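Local coordinates for protein NAD-dependent aldehyde dehydrogenase (Sinorhizobium meliloti, PDB 3U4J) that probably oxidises aldehydes or related oxo compounds with NAD or NADP as electron acceptor, and binds calcium, at residues R89-V94 against D129-A134; V157-V162 against E487-K492. All coordinates share one frame; numbering follows the deposited sequence.

Interaction 1 of 2, residues R89-V94 against D129-A134; sequences RLMFKV and DLWSYA
Ser-132, which packs against Phe-92, ties its OG by a hydrogen bond to the carbonyl O of Ala-128, one turn back in its own helix, a bond that satisfies the hydroxyl of a small residue placed where the backbones come close. The setting is an antiparallel helix pair, 84-100 against 117-138, in the helical layer of an aldehyde dehydrogenase subunit; the two short segments run 168° to each other with axes 8.4 Å apart, and no hydrogen bond joins them. Phe-92 brings a corner of its ring to the neighbouring backbone, CE1 standing 3.4 Å from Ser-132 O. That ring also meets Phe-92 of the second subunit, and Arg-89 salt-bridges Asp-129 of the second subunit while Asp-129 salt-bridges Arg-89 of the second subunit, so this flank of the pair serves the dimer interface. On the other flank the contact is apolar, and Pro-183 of helix 174-187 borders Met-91, Trp-131 and Ala-134. Met-91, present as selenomethionine, bends at its last torsion (chi3 64°) and brings CE to 3.8 Å from Ala-134 CB, a methyl short enough to admit the long flexible chain. Trp-131 offers Val-94 a broad flat surface. With CG1 anti to the backbone N (chi1 180°), the valine makes a CH-pi contact: CG1 sits 3.7 Å from the centroid of the six-membered indole ring, directly over its face.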
loop_
_atom_site.group_PDB
_atom_site.type_symbol
_atom_site.label_atom_id
_atom_site.label_comp_id
_atom_site.label_asym_id
_atom_site.label_seq_id
_atom_site.Cartn_x
_atom_site.Cartn_y
_atom_site.Cartn_z
ATOM N N ARG A 89 3.436 -18.208 13.846
ATOM C CA ARG A 89 4.132 -18.903 14.939
ATOM C C ARG A 89 4.656 -20.278 14.501
ATOM O O ARG A 89 5.780 -20.642 14.827
ATOM C CB ARG A 89 3.241 -19.036 16.177
ATOM C CG ARG A 89 2.938 -17.665 16.829
ATOM C CD ARG A 89 1.976 -17.696 18.049
ATOM N NE ARG A 89 1.525 -16.316 18.315
ATOM C CZ ARG A 89 0.262 -15.883 18.309
ATOM N NH1 ARG A 89 -0.758 -16.721 18.102
ATOM N NH2 ARG A 89 0.018 -14.583 18.530
ATOM N N LEU A 90 3.845 -21.032 13.762
ATOM C CA LEU A 90 4.273 -22.340 13.296
ATOM C C LEU A 90 5.409 -22.226 12.280
ATOM O O LEU A 90 6.346 -23.019 12.303
ATOM C CB LEU A 90 3.069 -23.104 12.731
ATOM C CG LEU A 90 2.059 -23.435 13.863
ATOM C CD1 LEU A 90 0.667 -23.821 13.330
ATOM C CD2 LEU A 90 2.642 -24.529 14.799
HETATM N N MSE A 91 5.318 -21.250 11.391
HETATM C CA MSE A 91 6.378 -21.004 10.400
HETATM C C MSE A 91 7.673 -20.527 11.044
HETATM O O MSE A 91 8.759 -20.851 10.555
HETATM C CB MSE A 91 5.904 -19.964 9.372
HETATM C CG MSE A 91 4.711 -20.452 8.568
HETATM SE SE MSE A 91 3.827 -19.032 7.582
HETATM C CE MSE A 91 5.294 -18.548 6.358
ATOM N N PHE A 92 7.585 -19.743 12.121
ATOM C CA PHE A 92 8.833 -19.346 12.844
ATOM C C PHE A 92 9.514 -20.569 13.462
ATOM O O PHE A 92 10.765 -20.664 13.503
ATOM C CB PHE A 92 8.548 -18.300 13.935
ATOM C CG PHE A 92 8.496 -16.889 13.416
ATOM C CD1 PHE A 92 9.624 -16.305 12.804
ATOM C CD2 PHE A 92 7.335 -16.140 13.531
ATOM C CE1 PHE A 92 9.575 -14.989 12.316
ATOM C CE2 PHE A 92 7.268 -14.832 13.032
ATOM C CZ PHE A 92 8.385 -14.249 12.437
ATOM N N LYS A 93 8.697 -21.511 13.950
ATOM C CA LYS A 93 9.233 -22.767 14.489
ATOM C C LYS A 93 9.997 -23.549 13.434
ATOM O O LYS A 93 11.032 -24.130 13.737
ATOM C CB LYS A 93 8.141 -23.643 15.124
ATOM C CG LYS A 93 7.588 -23.084 16.439
ATOM C CD LYS A 93 6.459 -23.954 16.940
ATOM C CE LYS A 93 5.792 -23.343 18.126
ATOM N NZ LYS A 93 5.246 -24.419 19.002
ATOM N N VAL A 94 9.481 -23.580 12.203
ATOM C CA VAL A 94 10.230 -24.167 11.078
ATOM C C VAL A 94 11.559 -23.429 10.845
ATOM O O VAL A 94 12.601 -24.060 10.692
ATOM C CB VAL A 94 9.415 -24.160 9.764
ATOM C CG1 VAL A 94 10.222 -24.767 8.599
ATOM C CG2 VAL A 94 8.076 -24.895 9.946
ATOM N N ASP A 129 16.184 -17.552 6.899
ATOM C CA ASP A 129 15.786 -16.131 6.831
ATOM C C ASP A 129 14.559 -15.933 5.932
ATOM O O ASP A 129 13.694 -15.093 6.225
ATOM C CB ASP A 129 16.949 -15.234 6.352
ATOM C CG ASP A 129 16.673 -13.749 6.574
ATOM O OD1 ASP A 129 16.349 -13.335 7.713
ATOM O OD2 ASP A 129 16.790 -12.987 5.612
ATOM N N LEU A 130 14.471 -16.706 4.839
ATOM C CA LEU A 130 13.283 -16.665 3.998
ATOM C C LEU A 130 12.045 -17.061 4.770
ATOM O O LEU A 130 11.015 -16.388 4.667
ATOM C CB LEU A 130 13.424 -17.561 2.779
ATOM C CG LEU A 130 14.376 -17.078 1.668
ATOM C CD1 LEU A 130 14.694 -18.288 0.759
ATOM C CD2 LEU A 130 13.778 -15.941 0.858
ATOM N N TRP A 131 12.158 -18.144 5.529
ATOM C CA TRP A 131 11.032 -18.637 6.317
ATOM C C TRP A 131 10.699 -17.569 7.365
ATOM O O TRP A 131 9.530 -17.288 7.579
ATOM C CB TRP A 131 11.349 -20.002 6.981
ATOM C CG TRP A 131 11.057 -21.166 6.075
ATOM C CD1 TRP A 131 11.880 -21.664 5.072
ATOM C CD2 TRP A 131 9.865 -21.954 6.044
ATOM N NE1 TRP A 131 11.256 -22.717 4.425
ATOM C CE2 TRP A 131 10.026 -22.924 5.016
ATOM C CE3 TRP A 131 8.662 -21.942 6.790
ATOM C CZ2 TRP A 131 9.040 -23.865 4.718
ATOM C CZ3 TRP A 131 7.676 -22.888 6.489
ATOM C CH2 TRP A 131 7.867 -23.830 5.454
ATOM N N SER A 132 11.709 -16.943 7.988
ATOM C CA SER A 132 11.419 -15.919 9.005
ATOM C C SER A 132 10.754 -14.687 8.430
ATOM O O SER A 132 9.820 -14.168 9.016
ATOM C CB SER A 132 12.671 -15.470 9.769
ATOM O OG SER A 132 13.291 -16.594 10.354
ATOM N N TYR A 133 11.273 -14.195 7.315
ATOM C CA TYR A 133 10.669 -13.047 6.639
ATOM C C TYR A 133 9.194 -13.311 6.314
ATOM O O TYR A 133 8.319 -12.459 6.552
ATOM C CB TYR A 133 11.428 -12.683 5.340
ATOM C CG TYR A 133 10.672 -11.607 4.575
ATOM C CD1 TYR A 133 10.925 -10.245 4.780
ATOM C CD2 TYR A 133 9.670 -11.955 3.665
ATOM C CE1 TYR A 133 10.183 -9.277 4.086
ATOM C CE2 TYR A 133 8.923 -10.987 2.988
ATOM C CZ TYR A 133 9.185 -9.669 3.208
ATOM O OH TYR A 133 8.423 -8.742 2.538
ATOM N N ALA A 134 8.921 -14.481 5.731
ATOM C CA ALA A 134 7.550 -14.823 5.287
ATOM C C ALA A 134 6.630 -14.985 6.478
ATOM O O ALA A 134 5.482 -14.531 6.464
ATOM C CB ALA A 134 7.586 -16.124 4.451
#

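Interaction 2 of 2, residues V157-V162 against E487-K492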
loop_
_atom_site.group_PDB
_atom_site.type_symbol
_atom_site.label_atom_id
_atom_site.label_comp_id
_atom_site.label_asym_id
_atom_site.label_seq_id
_atom_site.Cartn_x
_atom_site.Cartn_y
_atom_site.Cartn_z
ATOM N N VAL A 157 -12.566 -5.473 -0.037
ATOM C CA VAL A 157 -11.776 -6.389 -0.815
ATOM C C VAL A 157 -11.146 -7.328 0.202
ATOM O O VAL A 157 -10.344 -6.898 1.047
ATOM C CB VAL A 157 -10.728 -5.672 -1.668
ATOM C CG1 VAL A 157 -9.951 -6.686 -2.495
ATOM C CG2 VAL A 157 -11.419 -4.635 -2.580
ATOM N N LEU A 158 -11.529 -8.608 0.126
ATOM C CA LEU A 158 -11.000 -9.613 1.042
ATOM C C LEU A 158 -9.904 -10.461 0.386
ATOM O O LEU A 158 -10.064 -10.947 -0.726
ATOM C CB LEU A 158 -12.143 -10.510 1.575
ATOM C CG LEU A 158 -13.247 -9.743 2.326
ATOM C CD1 LEU A 158 -14.439 -10.678 2.684
ATOM C CD2 LEU A 158 -12.701 -9.041 3.581
ATOM N N ARG A 159 -8.794 -10.620 1.095
ATOM C CA ARG A 159 -7.739 -11.512 0.681
ATOM C C ARG A 159 -7.988 -12.918 1.216
ATOM O O ARG A 159 -8.251 -13.107 2.412
ATOM C CB ARG A 159 -6.374 -10.989 1.164
ATOM C CG ARG A 159 -5.209 -11.904 0.814
ATOM C CD ARG A 159 -3.921 -11.469 1.520
ATOM N NE ARG A 159 -3.423 -10.167 1.084
ATOM C CZ ARG A 159 -2.496 -10.007 0.146
ATOM N NH1 ARG A 159 -1.998 -11.066 -0.506
ATOM N NH2 ARG A 159 -2.101 -8.792 -0.188
ATOM N N GLU A 160 -7.911 -13.898 0.320
ATOM C CA GLU A 160 -8.170 -15.301 0.641
ATOM C C GLU A 160 -7.090 -16.138 -0.041
ATOM O O GLU A 160 -6.422 -15.660 -0.974
ATOM C CB GLU A 160 -9.579 -15.720 0.170
ATOM C CG GLU A 160 -10.723 -14.878 0.764
ATOM C CD GLU A 160 -12.124 -15.394 0.375
ATOM O OE1 GLU A 160 -12.261 -16.164 -0.608
ATOM O OE2 GLU A 160 -13.090 -15.004 1.055
ATOM N N PRO A 161 -6.867 -17.367 0.441
ATOM C CA PRO A 161 -5.842 -18.176 -0.208
ATOM C C PRO A 161 -6.323 -18.728 -1.551
ATOM O O PRO A 161 -7.535 -18.929 -1.719
ATOM C CB PRO A 161 -5.606 -19.320 0.780
ATOM C CG PRO A 161 -6.672 -19.251 1.792
ATOM C CD PRO A 161 -7.366 -17.956 1.708
ATOM N N VAL A 162 -5.396 -18.963 -2.484
ATOM C CA VAL A 162 -5.743 -19.612 -3.758
ATOM C C VAL A 162 -6.238 -21.074 -3.537
ATOM O O VAL A 162 -7.112 -21.531 -4.252
ATOM C CB VAL A 162 -4.592 -19.491 -4.846
ATOM C CG1 VAL A 162 -3.375 -20.256 -4.461
ATOM C CG2 VAL A 162 -5.031 -20.034 -6.227
ATOM N N GLU A 487 0.692 -13.706 -5.279
ATOM C CA GLU A 487 0.732 -14.885 -6.160
ATOM C C GLU A 487 -0.099 -16.067 -5.661
ATOM O O GLU A 487 -0.631 -16.831 -6.481
ATOM C CB GLU A 487 2.161 -15.391 -6.363
ATOM C CG GLU A 487 2.985 -14.560 -7.300
ATOM C CD GLU A 487 2.361 -14.394 -8.690
ATOM O OE1 GLU A 487 2.087 -15.420 -9.342
ATOM O OE2 GLU A 487 2.169 -13.231 -9.110
ATOM N N TYR A 488 -0.190 -16.229 -4.336
ATOM C CA TYR A 488 -0.927 -17.352 -3.711
ATOM C C TYR A 488 -2.201 -16.929 -3.010
ATOM O O TYR A 488 -2.725 -17.668 -2.191
ATOM C CB TYR A 488 -0.013 -18.154 -2.758
ATOM C CG TYR A 488 1.282 -18.547 -3.449
ATOM C CD1 TYR A 488 1.298 -19.547 -4.432
ATOM C CD2 TYR A 488 2.480 -17.876 -3.174
ATOM C CE1 TYR A 488 2.476 -19.881 -5.104
ATOM C CE2 TYR A 488 3.649 -18.221 -3.822
ATOM C CZ TYR A 488 3.644 -19.218 -4.790
ATOM O OH TYR A 488 4.808 -19.552 -5.456
ATOM N N SER A 489 -2.694 -15.747 -3.357
ATOM C CA SER A 489 -3.945 -15.213 -2.824
ATOM C C SER A 489 -4.959 -15.031 -3.940
ATOM O O SER A 489 -4.579 -14.878 -5.105
ATOM C CB SER A 489 -3.710 -13.852 -2.116
ATOM O OG SER A 489 -3.024 -14.042 -0.885
ATOM N N GLN A 490 -6.244 -15.092 -3.584
ATOM C CA GLN A 490 -7.321 -14.596 -4.434
ATOM C C GLN A 490 -7.862 -13.349 -3.752
ATOM O O GLN A 490 -7.862 -13.246 -2.517
ATOM C CB GLN A 490 -8.464 -15.628 -4.536
ATOM C CG GLN A 490 -8.157 -16.872 -5.354
ATOM C CD GLN A 490 -8.348 -16.701 -6.867
ATOM O OE1 GLN A 490 -8.270 -17.685 -7.622
ATOM N NE2 GLN A 490 -8.572 -15.467 -7.321
ATOM N N PHE A 491 -8.331 -12.401 -4.538
ATOM C CA PHE A 491 -8.983 -11.218 -3.995
ATOM C C PHE A 491 -10.476 -11.216 -4.323
ATOM O O PHE A 491 -10.867 -11.389 -5.479
ATOM C CB PHE A 491 -8.284 -9.945 -4.488
ATOM C CG PHE A 491 -6.836 -9.871 -4.037
ATOM C CD1 PHE A 491 -6.529 -9.442 -2.750
ATOM C CD2 PHE A 491 -5.815 -10.298 -4.873
ATOM C CE1 PHE A 491 -5.196 -9.387 -2.302
ATOM C CE2 PHE A 491 -4.468 -10.262 -4.449
ATOM C CZ PHE A 491 -4.168 -9.816 -3.148
ATOM N N LYS A 492 -11.283 -11.014 -3.289
ATOM C CA LYS A 492 -12.729 -11.031 -3.400
ATOM C C LYS A 492 -13.248 -9.618 -3.197
ATOM O O LYS A 492 -13.099 -9.041 -2.112
ATOM C CB LYS A 492 -13.318 -12.007 -2.366
ATOM C CG LYS A 492 -14.833 -11.945 -2.218
ATOM C CD LYS A 492 -15.307 -12.862 -1.086
ATOM C CE LYS A 492 -15.208 -14.312 -1.464
ATOM N NZ LYS A 492 -15.334 -15.163 -0.251
#
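Strands 157-161 and 489-492 run antiparallel, their short axes 147° apart in direction. Leu-158 and Lys-492 form a hydrogen-bonded pair, each N 2.8 Å from the other's carbonyl O; Glu-160 and Gln-490 form the next, with Glu-160 N to Gln-490 O at 2.9 Å and Gln-490 N to Glu-160 O at 2.7 Å. Pro-161, lacking an N-H, suits a non-hydrogen-bonded position opposite Ser-489, and beyond it Val-162 N reaches Tyr-488 O, which it meets from above the carbonyl plane. The pairing belongs to the beta extension through which aldehyde dehydrogenases typically oligomerise. On one face Arg-159, bent at chi3 (-65°), folds its guanidinium against Phe-491: CE1 of the phenyl ring lies 3.7 Å above the centre of the guanidinium plane, the two planes being 77° apart, so the ring stands nearly upright on the charged group. Arg-159 NH1 donates at the guanidinium edge to Ser-489 OG, 3.2 Å away, a hydroxyl also hydrogen-bonded to Phe-485 O, and salt-bridges Asp-486. Were Arg-159 an alanine, Asp-486 would probably lose this charge mate and a gap would be likely to open beside Phe-491. On the opposite face Lys-492 NZ approaches Glu-160 OE2 on its syn side, a 2.6 Å salt bridge, and also donates to Ile-446 O and Ile-449 O of the third subunit, whose Tyr-471 OH bonds Glu-160 OE1.

The two contacts follow one another along the chain: interaction 1 is complete before interaction 2 opens, and helix 117-138 leads through strand 143-146 into strand 153-168. Interaction 2 then waits for the far C-terminal strand 489-497, 325 residues later. Their centres lie 21 Å apart and their nearest atoms about 9 Å, without touching. Helix 174-187 touches both, Trp-131 of the first and Tyr-488 of the second. One contact is helix packing, the other strand pairing in the mixed sheet. Each faces different neighbours, interaction 1 the second subunit and interaction 2 the third and fourth, so the two contacts carry residues of different subunit interfaces of the tetramer.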